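Local coordinates for aminotransferase (Bacillus subtilis, PDB 6L1N), which is a pyridoxal-phosphate-dependent aminotransferase, one of the class 1 enzymes, encoded in an operon for biosynthesis of the dipeptide antibiotic bacilysin, at residues 124-129 / 178-183; 207-212 / 321-326; 328-333 / 362-367; 348-353 / 381-386. All blocks are in the same frame, centred on the assembly; numbering follows the deposited sequence.

Interaction 1 of 4, residues 124-129 / 178-183. With PLP (pyridoxal-5'-phosphate), chain D; GLY (glycine), chain C.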
# COMPACT_ATOMS: atom_id res chain seq x y z
N PRO A 124 16.56 -9.62 -14.28
CA PRO A 124 16.48 -10.33 -15.59
C PRO A 124 16.12 -9.40 -16.77
O PRO A 124 15.39 -8.44 -16.57
CB PRO A 124 15.39 -11.38 -15.33
CG PRO A 124 14.50 -10.72 -14.36
CD PRO A 124 15.43 -9.94 -13.43
N ASN A 125 16.69 -9.64 -17.96
CA ASN A 125 16.42 -8.83 -19.13
C ASN A 125 16.20 -9.80 -20.32
O ASN A 125 17.16 -10.40 -20.79
CB ASN A 125 17.61 -7.88 -19.41
CG ASN A 125 17.49 -7.12 -20.71
OD1 ASN A 125 16.48 -7.15 -21.44
ND2 ASN A 125 18.54 -6.41 -21.02
N PRO A 126 14.95 -9.98 -20.78
CA PRO A 126 13.78 -9.15 -20.42
C PRO A 126 13.18 -9.52 -19.06
O PRO A 126 13.40 -10.58 -18.57
CB PRO A 126 12.78 -9.45 -21.53
CG PRO A 126 13.14 -10.82 -22.02
CD PRO A 126 14.65 -10.89 -21.90
N GLY A 127 12.46 -8.60 -18.47
CA GLY A 127 11.74 -8.85 -17.22
C GLY A 127 10.74 -7.77 -16.87
O GLY A 127 10.71 -6.67 -17.46
N TYR A 128 9.95 -8.08 -15.85
CA TYR A 128 8.93 -7.21 -15.36
C TYR A 128 9.54 -5.82 -15.01
O TYR A 128 10.50 -5.74 -14.21
CB TYR A 128 8.29 -7.87 -14.14
CG TYR A 128 7.06 -7.17 -13.60
CD1 TYR A 128 5.96 -6.91 -14.41
CD2 TYR A 128 6.96 -6.85 -12.24
CE1 TYR A 128 4.84 -6.27 -13.90
CE2 TYR A 128 5.84 -6.22 -11.75
CZ TYR A 128 4.78 -5.95 -12.56
OH TYR A 128 3.68 -5.30 -12.04
N PRO A 129 9.00 -4.74 -15.61
CA PRO A 129 9.60 -3.41 -15.42
C PRO A 129 9.64 -2.90 -13.96
O PRO A 129 10.48 -2.11 -13.67
CB PRO A 129 8.73 -2.50 -16.29
CG PRO A 129 8.12 -3.40 -17.27
CD PRO A 129 7.88 -4.69 -16.57
N ASN A 178 7.01 -13.50 -17.07
CA ASN A 178 6.58 -12.31 -17.77
C ASN A 178 7.84 -11.65 -18.32
O ASN A 178 8.69 -11.25 -17.51
CB ASN A 178 5.86 -11.39 -16.80
CG ASN A 178 5.33 -10.13 -17.46
OD1 ASN A 178 5.43 -9.94 -18.66
ND2 ASN A 178 4.74 -9.26 -16.66
N PRO A 179 7.97 -11.44 -19.65
CA PRO A 179 7.00 -11.61 -20.70
C PRO A 179 7.10 -12.85 -21.60
O PRO A 179 6.38 -12.87 -22.59
CB PRO A 179 7.28 -10.42 -21.58
CG PRO A 179 8.78 -10.36 -21.57
CD PRO A 179 9.20 -10.85 -20.19
N THR A 180 8.03 -13.76 -21.35
CA THR A 180 8.41 -14.75 -22.35
C THR A 180 7.56 -16.01 -22.34
O THR A 180 7.49 -16.74 -23.34
CB THR A 180 9.87 -15.22 -22.22
OG1 THR A 180 10.06 -15.95 -20.99
CG2 THR A 180 10.81 -14.05 -22.32
N GLY A 181 6.88 -16.24 -21.23
CA GLY A 181 6.10 -17.43 -21.04
C GLY A 181 6.94 -18.62 -20.61
O GLY A 181 6.40 -19.74 -20.49
N ALA A 182 8.23 -18.42 -20.39
CA ALA A 182 9.13 -19.48 -20.04
C ALA A 182 8.84 -20.05 -18.63
O ALA A 182 8.42 -19.31 -17.73
CB ALA A 182 10.53 -18.97 -20.10
N VAL A 183 9.05 -21.35 -18.45
CA VAL A 183 8.82 -22.01 -17.15
C VAL A 183 10.14 -22.50 -16.60
O VAL A 183 11.11 -22.67 -17.34
CB VAL A 183 7.81 -23.18 -17.23
CG1 VAL A 183 6.42 -22.67 -17.53
CG2 VAL A 183 8.22 -24.26 -18.28
N1 PLP D . 4.98 -9.78 -11.06
C2 PLP D . 4.80 -9.99 -12.32
C2A PLP D . 5.85 -10.68 -13.14
C3 PLP D . 3.59 -9.54 -13.00
O3 PLP D . 3.38 -9.74 -14.27
C4 PLP D . 2.61 -8.86 -12.18
C4A PLP D . 1.36 -8.37 -12.76
C5 PLP D . 2.92 -8.70 -10.76
C6 PLP D . 4.13 -9.17 -10.29
C5A PLP D . 1.98 -7.98 -9.84
O4P PLP D . 0.61 -8.03 -9.98
P PLP D . -0.32 -7.62 -8.80
O1P PLP D . 0.21 -6.43 -8.31
O2P PLP D . -1.52 -7.38 -9.45
O3P PLP D . -0.32 -8.67 -7.83
N GLY C . 0.68 -8.26 -15.36
CA GLY C . 2.01 -7.62 -15.43
C GLY C . 2.07 -6.91 -16.74
O GLY C . 3.12 -6.47 -17.17
OXT GLY C . 1.02 -6.75 -17.37
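Tyr128 and Asn178 meet in the cofactor pocket of a fold-type I aminotransferase, each carried by a loop that follows a parallel strand of the large sheet. This is the tight half of the contact. The flat Tyr128 ring suits the pyridine stacked on it: PLP C2 sits 3.7 Å from the plane of the phenol ring, over its centre. Beside it the Asn178 amide, turned 44° to that ring, brings ND2 to 3.5 Å from Tyr128 CD1. Asn178 holds CG anti to the backbone N (chi1 -178°), which carries the amide toward the ligands. There ND2 donates to PLP O3 at 2.8 Å and, weakly, to O of the bound glycine at 3.3 Å, while OD1 accepts from Arg367; an amide can serve both needs at once. The other half is looser. No hydrogen bond joins the segments, and Pro126 merely rests on Pro179 and Thr180; both prolines follow a cis peptide bond. All the touching residues are buried, so the contrast is in closeness and not in solvent. Thr180 OG1, bonded to Asn177, also receives Ala182 N in an ST turn. Its methyl faces the proline instead, with Thr180 CG2 4.0 Å from Pro126 CG.

Interaction 2 of 4, residues 207-212 / 321-326. With PLP (pyridoxal-5'-phosphate), chain D; GLY (glycine), chain C.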
# COMPACT_ATOMS: atom_id res chain seq x y z
N PHE A 207 6.41 -15.21 -8.21
CA PHE A 207 5.54 -16.35 -8.57
C PHE A 207 4.10 -15.95 -8.95
O PHE A 207 3.15 -16.74 -8.79
CB PHE A 207 5.54 -17.30 -7.38
CG PHE A 207 5.31 -18.73 -7.71
CD1 PHE A 207 5.87 -19.31 -8.85
CD2 PHE A 207 4.59 -19.53 -6.86
CE1 PHE A 207 5.68 -20.65 -9.14
CE2 PHE A 207 4.42 -20.87 -7.15
CZ PHE A 207 4.98 -21.43 -8.28
N ALA A 208 3.97 -14.78 -9.54
CA ALA A 208 2.67 -14.25 -9.94
C ALA A 208 1.87 -15.18 -10.86
O ALA A 208 0.69 -15.20 -10.79
CB ALA A 208 2.84 -12.89 -10.56
N TYR A 209 2.52 -15.95 -11.70
CA TYR A 209 1.85 -16.94 -12.58
C TYR A 209 2.06 -18.37 -12.15
O TYR A 209 1.94 -19.30 -12.95
CB TYR A 209 2.34 -16.75 -14.01
CG TYR A 209 2.13 -15.32 -14.42
CD1 TYR A 209 0.92 -14.89 -14.95
CD2 TYR A 209 3.12 -14.38 -14.20
CE1 TYR A 209 0.72 -13.56 -15.31
CE2 TYR A 209 2.92 -13.07 -14.52
CZ TYR A 209 1.72 -12.66 -15.06
OH TYR A 209 1.57 -11.35 -15.35
N GLY A 210 2.34 -18.56 -10.88
CA GLY A 210 2.55 -19.86 -10.29
C GLY A 210 1.47 -20.90 -10.44
O GLY A 210 1.72 -22.08 -10.23
N ALA A 211 0.26 -20.49 -10.80
CA ALA A 211 -0.77 -21.46 -11.13
C ALA A 211 -0.72 -21.93 -12.61
O ALA A 211 -1.34 -22.91 -12.94
CB ALA A 211 -2.12 -20.90 -10.83
N PHE A 212 -0.05 -21.18 -13.48
CA PHE A 212 -0.24 -21.30 -14.91
C PHE A 212 1.01 -21.84 -15.56
O PHE A 212 1.76 -21.11 -16.18
CB PHE A 212 -0.68 -19.98 -15.54
CG PHE A 212 -1.95 -19.42 -14.96
CD1 PHE A 212 -3.17 -20.02 -15.23
CD2 PHE A 212 -1.93 -18.33 -14.13
CE1 PHE A 212 -4.33 -19.52 -14.66
CE2 PHE A 212 -3.09 -17.81 -13.59
CZ PHE A 212 -4.29 -18.40 -13.86
N LYS A 321 4.89 -22.13 -22.35
CA LYS A 321 4.66 -23.29 -21.50
C LYS A 321 3.93 -22.91 -20.21
O LYS A 321 3.62 -23.77 -19.35
CB LYS A 321 6.03 -23.86 -21.11
N GLY A 322 3.75 -21.61 -20.02
CA GLY A 322 3.22 -21.03 -18.79
C GLY A 322 2.80 -19.59 -19.04
O GLY A 322 3.17 -19.01 -20.06
N THR A 323 2.04 -19.04 -18.10
CA THR A 323 1.45 -17.68 -18.18
C THR A 323 0.40 -17.61 -19.29
O THR A 323 0.22 -18.54 -20.06
CB THR A 323 2.51 -16.53 -18.41
OG1 THR A 323 2.87 -16.42 -19.79
CG2 THR A 323 3.78 -16.71 -17.52
N PHE A 324 -0.26 -16.49 -19.40
CA PHE A 324 -1.14 -16.26 -20.53
C PHE A 324 -0.56 -15.33 -21.60
O PHE A 324 -1.32 -14.76 -22.36
CB PHE A 324 -2.53 -15.82 -20.06
CG PHE A 324 -2.54 -14.66 -19.12
CD1 PHE A 324 -1.95 -13.43 -19.43
CD2 PHE A 324 -3.18 -14.77 -17.90
CE1 PHE A 324 -1.98 -12.37 -18.54
CE2 PHE A 324 -3.23 -13.69 -17.01
CZ PHE A 324 -2.61 -12.49 -17.33
N TYR A 325 0.77 -15.21 -21.67
CA TYR A 325 1.48 -14.29 -22.61
C TYR A 325 2.09 -15.01 -23.79
O TYR A 325 2.72 -16.07 -23.66
CB TYR A 325 2.63 -13.54 -21.91
CG TYR A 325 2.19 -12.67 -20.76
CD1 TYR A 325 1.36 -11.60 -20.97
CD2 TYR A 325 2.65 -12.91 -19.49
CE1 TYR A 325 0.93 -10.79 -19.92
CE2 TYR A 325 2.24 -12.11 -18.42
CZ TYR A 325 1.40 -11.04 -18.63
OH TYR A 325 1.02 -10.24 -17.57
N VAL A 326 1.92 -14.41 -24.95
CA VAL A 326 2.63 -14.87 -26.14
C VAL A 326 3.75 -13.86 -26.41
O VAL A 326 3.46 -12.71 -26.58
CB VAL A 326 1.66 -14.86 -27.36
CG1 VAL A 326 2.38 -15.18 -28.63
CG2 VAL A 326 0.52 -15.86 -27.12
N1 PLP D . 4.98 -9.78 -11.06
C2 PLP D . 4.80 -9.99 -12.32
C2A PLP D . 5.85 -10.68 -13.14
C3 PLP D . 3.59 -9.54 -13.00
O3 PLP D . 3.38 -9.74 -14.27
C4 PLP D . 2.61 -8.86 -12.18
C4A PLP D . 1.36 -8.37 -12.76
C5 PLP D . 2.92 -8.70 -10.76
C6 PLP D . 4.13 -9.17 -10.29
C5A PLP D . 1.98 -7.98 -9.84
O4P PLP D . 0.61 -8.03 -9.98
P PLP D . -0.32 -7.62 -8.80
O1P PLP D . 0.21 -6.43 -8.31
O2P PLP D . -1.52 -7.38 -9.45
O3P PLP D . -0.32 -8.67 -7.83
N GLY C . 0.68 -8.26 -15.36
CA GLY C . 2.01 -7.62 -15.43
C GLY C . 2.07 -6.91 -16.74
O GLY C . 3.12 -6.47 -17.17
OXT GLY C . 1.02 -6.75 -17.37
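The Tyr209 ring points its edge at the face of Phe324 in a T-shaped pair, planes 89° apart, with Tyr209 CE1 4.0 Å from Phe324 CZ. Tyr325 in turn directs its edge at the face of Tyr209, offset, at 71°, while Phe324 CD1 lies over one face of the Tyr325 ring, toward its rim. PLP O3 lies at the Tyr209 edge, in the ring plane, and Thr323 CG2 comes obliquely to 3.8 Å from Tyr209 CG. The phenols add polar ends to this aromatic cluster. Tyr209 OH and Tyr325 OH are 2.5 Å apart, a short hydrogen bond in which either may donate. Tyr209 OH also bonds PLP O3 at 2.7 Å and has Lys239 as a further partner, while Tyr325 OH accepts from N of the bound glycine at 3.0 Å. Away from the hydroxyls, the backbone joins the loops: Thr323 N donates to Phe212 O at 2.8 Å. Gly322, lacking a side chain, allows that oxygen close beside its CA. Thr323 OG1 receives Tyr325 N in an ST turn and donates to Gly322 O, fixing the start of strand 325-329. With Tyr209 on the cofactor's phenolic oxygen and Tyr325 on the ligand's amino group, the arrangement belongs to the PLP site of a fold-type I aminotransferase.

Interaction 3 of 4, residues 328-333 / 362-367. With GLY (glycine), chain C.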
# COMPACT_ATOMS: atom_id res chain seq x y z
N ALA A 328 6.16 -12.76 -29.09
CA ALA A 328 6.23 -12.88 -30.53
C ALA A 328 7.30 -11.95 -31.12
O ALA A 328 7.38 -10.76 -30.80
CB ALA A 328 4.88 -12.53 -31.09
N GLU A 329 8.11 -12.50 -32.01
CA GLU A 329 9.10 -11.77 -32.77
C GLU A 329 8.36 -10.95 -33.82
O GLU A 329 7.43 -11.42 -34.46
CB GLU A 329 10.10 -12.77 -33.41
CG GLU A 329 11.49 -12.20 -33.58
CD GLU A 329 12.48 -13.21 -34.17
OE1 GLU A 329 12.25 -14.44 -34.06
OE2 GLU A 329 13.50 -12.77 -34.73
N ILE A 330 8.73 -9.69 -33.97
CA ILE A 330 8.05 -8.77 -34.92
C ILE A 330 8.47 -9.05 -36.36
O ILE A 330 9.64 -9.19 -36.61
CB ILE A 330 8.42 -7.31 -34.58
CG1 ILE A 330 7.88 -6.98 -33.19
CG2 ILE A 330 7.89 -6.30 -35.59
CD1 ILE A 330 8.45 -5.70 -32.65
N PRO A 331 7.51 -9.05 -37.32
CA PRO A 331 7.95 -9.30 -38.71
C PRO A 331 8.85 -8.19 -39.24
O PRO A 331 8.80 -7.03 -38.76
CB PRO A 331 6.63 -9.43 -39.51
CG PRO A 331 5.57 -9.69 -38.46
CD PRO A 331 6.03 -8.96 -37.23
N ASN A 332 9.69 -8.58 -40.19
CA ASN A 332 10.77 -7.73 -40.69
C ASN A 332 10.25 -6.51 -41.48
O ASN A 332 10.98 -5.56 -41.73
CB ASN A 332 11.76 -8.56 -41.52
CG ASN A 332 12.49 -9.61 -40.68
OD1 ASN A 332 12.12 -10.77 -40.67
ND2 ASN A 332 13.52 -9.21 -39.99
N THR A 333 8.95 -6.51 -41.79
CA THR A 333 8.33 -5.39 -42.50
C THR A 333 8.27 -4.15 -41.62
O THR A 333 8.20 -3.02 -42.09
CB THR A 333 6.87 -5.75 -42.88
OG1 THR A 333 6.82 -7.13 -43.30
CG2 THR A 333 6.36 -4.81 -43.97
N GLY A 362 14.24 -7.16 -25.09
CA GLY A 362 12.92 -7.18 -25.65
C GLY A 362 12.83 -6.56 -27.04
O GLY A 362 11.81 -6.61 -27.66
N LYS A 363 13.92 -6.03 -27.56
CA LYS A 363 13.90 -5.50 -28.93
C LYS A 363 13.36 -6.52 -29.97
O LYS A 363 13.60 -7.74 -29.92
CB LYS A 363 15.32 -5.06 -29.37
CG LYS A 363 16.32 -6.20 -29.45
CD LYS A 363 17.71 -5.72 -29.85
CE LYS A 363 18.73 -6.85 -29.81
NZ LYS A 363 18.84 -7.54 -28.48
N ARG A 364 12.65 -5.97 -30.93
CA ARG A 364 12.03 -6.75 -31.97
C ARG A 364 11.07 -7.85 -31.45
O ARG A 364 10.80 -8.82 -32.15
CB ARG A 364 13.12 -7.26 -32.94
CG ARG A 364 13.82 -6.10 -33.67
CD ARG A 364 14.14 -6.43 -35.13
NE ARG A 364 12.99 -6.78 -35.92
CZ ARG A 364 12.08 -5.93 -36.38
NH1 ARG A 364 12.17 -4.61 -36.18
NH2 ARG A 364 11.07 -6.40 -37.06
N HIS A 365 10.59 -7.72 -30.20
CA HIS A 365 9.48 -8.55 -29.72
C HIS A 365 8.29 -7.74 -29.28
O HIS A 365 8.43 -6.58 -28.91
CB HIS A 365 9.94 -9.48 -28.56
CG HIS A 365 10.74 -10.66 -29.01
ND1 HIS A 365 12.09 -10.61 -29.23
CD2 HIS A 365 10.37 -11.93 -29.28
CE1 HIS A 365 12.53 -11.81 -29.59
NE2 HIS A 365 11.48 -12.61 -29.67
N VAL A 366 7.12 -8.39 -29.27
CA VAL A 366 5.94 -7.90 -28.56
C VAL A 366 5.36 -8.99 -27.67
O VAL A 366 5.54 -10.21 -27.91
CB VAL A 366 4.84 -7.34 -29.51
CG1 VAL A 366 5.37 -6.18 -30.34
CG2 VAL A 366 4.25 -8.44 -30.39
N ARG A 367 4.71 -8.53 -26.60
CA ARG A 367 4.00 -9.38 -25.66
C ARG A 367 2.50 -9.20 -25.96
O ARG A 367 2.01 -8.09 -26.04
CB ARG A 367 4.34 -9.03 -24.20
CG ARG A 367 3.88 -10.05 -23.17
CD ARG A 367 3.87 -9.49 -21.76
NE ARG A 367 2.79 -8.53 -21.55
CZ ARG A 367 2.51 -7.94 -20.38
NH1 ARG A 367 3.23 -8.20 -19.31
NH2 ARG A 367 1.51 -7.10 -20.30
N GLY C . 0.68 -8.26 -15.36
CA GLY C . 2.01 -7.62 -15.43
C GLY C . 2.07 -6.91 -16.74
O GLY C . 3.12 -6.47 -17.17
OXT GLY C . 1.02 -6.75 -17.37
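His365 lies with one ring face against the aliphatic part of Glu329, whose CG stands 4.3 Å from the ring centroid, a CH-pi contact 26° off the normal. The two cross-strand neighbours form a non-hydrogen-bonded antiparallel pair, and a glutamate suits this exposed position because its methylenes can cover a ring while the carboxylate extends beyond. His365 also stacks with Trp327, and its ND1 donates weakly to Lys363 O. Next in register, Ala328 and Val366 form the hydrogen-bonded pair: Ala328 N reaches Val366 O at 2.9 Å, and Val366 N reaches Ala328 O at 2.8 Å. The methyl of Ala328 and the branched side chain of Val366 lie on the buried face. There Ile330 joins them, its CG1 3.9 Å from Val366 CG1, and Phe340 of helix 337-347 covers both branched residues. A third bond, Ile330 N to Arg364 O at 2.9 Å, carries the pairing past the strand end into the type II turn 362-365. Arg364, bent at chi2 and chi3, folds back across Ile330 at about a right angle; NH2 passes 3.5 Å from Ile330 CG2 and donates to Ile330 O from 68° out of the carbonyl plane. NH1 is held by the carbonyls of Phe334 and Glu335. The residue after Val366, Arg367, turns its guanidinium edge to the ligand: NH1 bonds O of the bound glycine at 2.8 Å, and NH2 bonds OXT at 3.0 Å. This antiparallel pair belongs to the small-domain sheet, and strand 365-369 carries, at Arg367, the arginine that binds the glycine carboxylate, as in class I aminotransferases.

Interaction 4 of 4, residues 348-353 / 381-386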
# COMPACT_ATOMS: atom_id res chain seq x y z
N ALA A 348 -5.06 -1.17 -37.36
CA ALA A 348 -5.99 -2.10 -36.75
C ALA A 348 -6.28 -1.39 -35.45
O ALA A 348 -5.69 -0.33 -35.23
CB ALA A 348 -5.33 -3.45 -36.52
N HIS A 349 -7.16 -1.88 -34.61
CA HIS A 349 -7.41 -1.14 -33.35
C HIS A 349 -7.24 -2.14 -32.24
O HIS A 349 -8.20 -2.58 -31.59
CB HIS A 349 -8.78 -0.38 -33.37
CG HIS A 349 -8.67 1.02 -33.91
ND1 HIS A 349 -9.21 2.13 -33.29
CD2 HIS A 349 -8.04 1.48 -35.02
CE1 HIS A 349 -8.92 3.21 -34.00
NE2 HIS A 349 -8.20 2.85 -35.04
N VAL A 350 -5.97 -2.53 -32.06
CA VAL A 350 -5.57 -3.56 -31.13
C VAL A 350 -4.33 -3.09 -30.33
O VAL A 350 -3.48 -2.39 -30.86
CB VAL A 350 -5.23 -4.85 -31.88
CG1 VAL A 350 -6.40 -5.40 -32.68
CG2 VAL A 350 -4.05 -4.64 -32.83
N VAL A 351 -4.21 -3.55 -29.09
CA VAL A 351 -3.07 -3.20 -28.22
C VAL A 351 -2.29 -4.47 -27.97
O VAL A 351 -2.88 -5.53 -27.71
CB VAL A 351 -3.50 -2.52 -26.91
CG1 VAL A 351 -2.31 -2.12 -26.05
CG2 VAL A 351 -4.31 -1.30 -27.23
N VAL A 352 -0.99 -4.37 -28.22
CA VAL A 352 0.04 -5.31 -27.77
C VAL A 352 1.07 -4.46 -27.05
O VAL A 352 1.12 -3.25 -27.24
CB VAL A 352 0.73 -6.07 -28.92
CG1 VAL A 352 -0.26 -6.89 -29.75
CG2 VAL A 352 1.50 -5.15 -29.86
N THR A 353 1.91 -5.08 -26.25
CA THR A 353 2.90 -4.37 -25.49
C THR A 353 4.26 -4.45 -26.16
O THR A 353 4.75 -5.58 -26.44
CB THR A 353 3.03 -5.00 -24.09
OG1 THR A 353 1.72 -5.16 -23.53
CG2 THR A 353 3.88 -4.10 -23.20
N VAL A 381 -6.70 -11.15 -35.18
CA VAL A 381 -6.03 -11.69 -36.35
C VAL A 381 -6.70 -11.20 -37.63
O VAL A 381 -6.02 -10.84 -38.60
CB VAL A 381 -5.95 -13.22 -36.29
CG1 VAL A 381 -5.51 -13.84 -37.61
CG2 VAL A 381 -4.97 -13.63 -35.21
N THR A 382 -8.03 -11.17 -37.61
CA THR A 382 -8.81 -10.70 -38.76
C THR A 382 -8.46 -9.27 -39.10
O THR A 382 -8.28 -8.94 -40.25
CB THR A 382 -10.33 -10.84 -38.53
OG1 THR A 382 -10.63 -12.22 -38.31
CG2 THR A 382 -11.10 -10.39 -39.71
N ARG A 383 -8.37 -8.42 -38.09
CA ARG A 383 -8.04 -7.01 -38.36
C ARG A 383 -6.59 -6.85 -38.90
O ARG A 383 -6.30 -6.05 -39.79
CB ARG A 383 -8.21 -6.19 -37.08
CG ARG A 383 -9.63 -6.18 -36.53
CD ARG A 383 -9.67 -5.49 -35.18
NE ARG A 383 -11.03 -5.12 -34.77
CZ ARG A 383 -11.31 -4.18 -33.87
NH1 ARG A 383 -10.36 -3.48 -33.28
NH2 ARG A 383 -12.57 -3.94 -33.55
N ILE A 384 -5.69 -7.67 -38.40
CA ILE A 384 -4.34 -7.71 -38.98
C ILE A 384 -4.36 -8.14 -40.44
O ILE A 384 -3.69 -7.53 -41.25
CB ILE A 384 -3.41 -8.67 -38.22
CG1 ILE A 384 -3.20 -8.21 -36.79
CG2 ILE A 384 -2.06 -8.74 -38.92
CD1 ILE A 384 -2.91 -6.75 -36.62
N GLN A 385 -5.07 -9.21 -40.73
CA GLN A 385 -5.17 -9.75 -42.08
C GLN A 385 -5.64 -8.69 -43.06
O GLN A 385 -5.15 -8.63 -44.20
CB GLN A 385 -6.12 -10.94 -42.12
CG GLN A 385 -6.21 -11.63 -43.47
CD GLN A 385 -5.24 -12.80 -43.64
OE1 GLN A 385 -5.32 -13.78 -42.89
NE2 GLN A 385 -4.35 -12.72 -44.63
N LYS A 386 -6.55 -7.83 -42.61
CA LYS A 386 -7.08 -6.73 -43.43
C LYS A 386 -6.10 -5.61 -43.67
O LYS A 386 -6.31 -4.82 -44.58
CB LYS A 386 -8.38 -6.15 -42.83
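Ala348 and Val350 face Arg383 and Ile384 where helix 374-386 packs against the start of strand 350-354, an inner strand of the small-domain sheet of this fold-type I aminotransferase. Segment 348-353 leaves helix 337-347 and enters that strand. Most of the contact is apolar. The short side chain of Ala348 lets the helix come near: its CB is 4.0 Å from Arg383 CB and 4.1 Å from Ile384 CD1. Val350 CG1 touches the aliphatic stem of Arg383, 4.1 Å from CD, and the two side chains lie alongside each other and run opposite ways; Val350 CG2 is a looser 4.5 Å from Ile384 CD1. Branched aliphatics suit this buried spot, where Leu344 reaches both Val350 and Ile384 and Leu313 adds to the cover of Ile384.

The polar part belongs to Arg383, and no hydrogen bond crosses the segments. Its chain runs extended from CG to NE, with CG anti to the carbonyl carbon (chi1 -62°), which lays the stem along Ala348 and Val350 and brings the guanidinium to the His349 backbone. Glu379, one helical turn earlier, forms a salt bridge with NE, and NH1 bonds His33 O. An arginine fits here because it joins a long greasy stem to a head with several donors. His349 O lies at the guanidinium edge, but its angle to NH1 is too poor for a bond. The imidazole of His349 turns from the helix, and its CB is what meets the head, 3.5 Å from Arg383 NH1.

Interactions 1 and 2 are both buried, about 10 Å apart between centres, and share the cofactor and the bound glycine; their chemistry is rings, amide and hydroxyls round a ligand. Interaction 3, partly exposed, is backbone pairing with polar, partly exposed side chains around it, yet reaches the same glycine, and interaction 1, through Arg367. It shares strand 325-329 with interaction 2. Interaction 4, farthest from the chain's centre of the four and away from the cofactor-binding residues, is mostly apolar helix-to-strand packing. It touches interaction 3 through neighbouring strands of one sheet, where Arg367 N lies 3.0 Å from Thr353 O, probably a hydrogen bond.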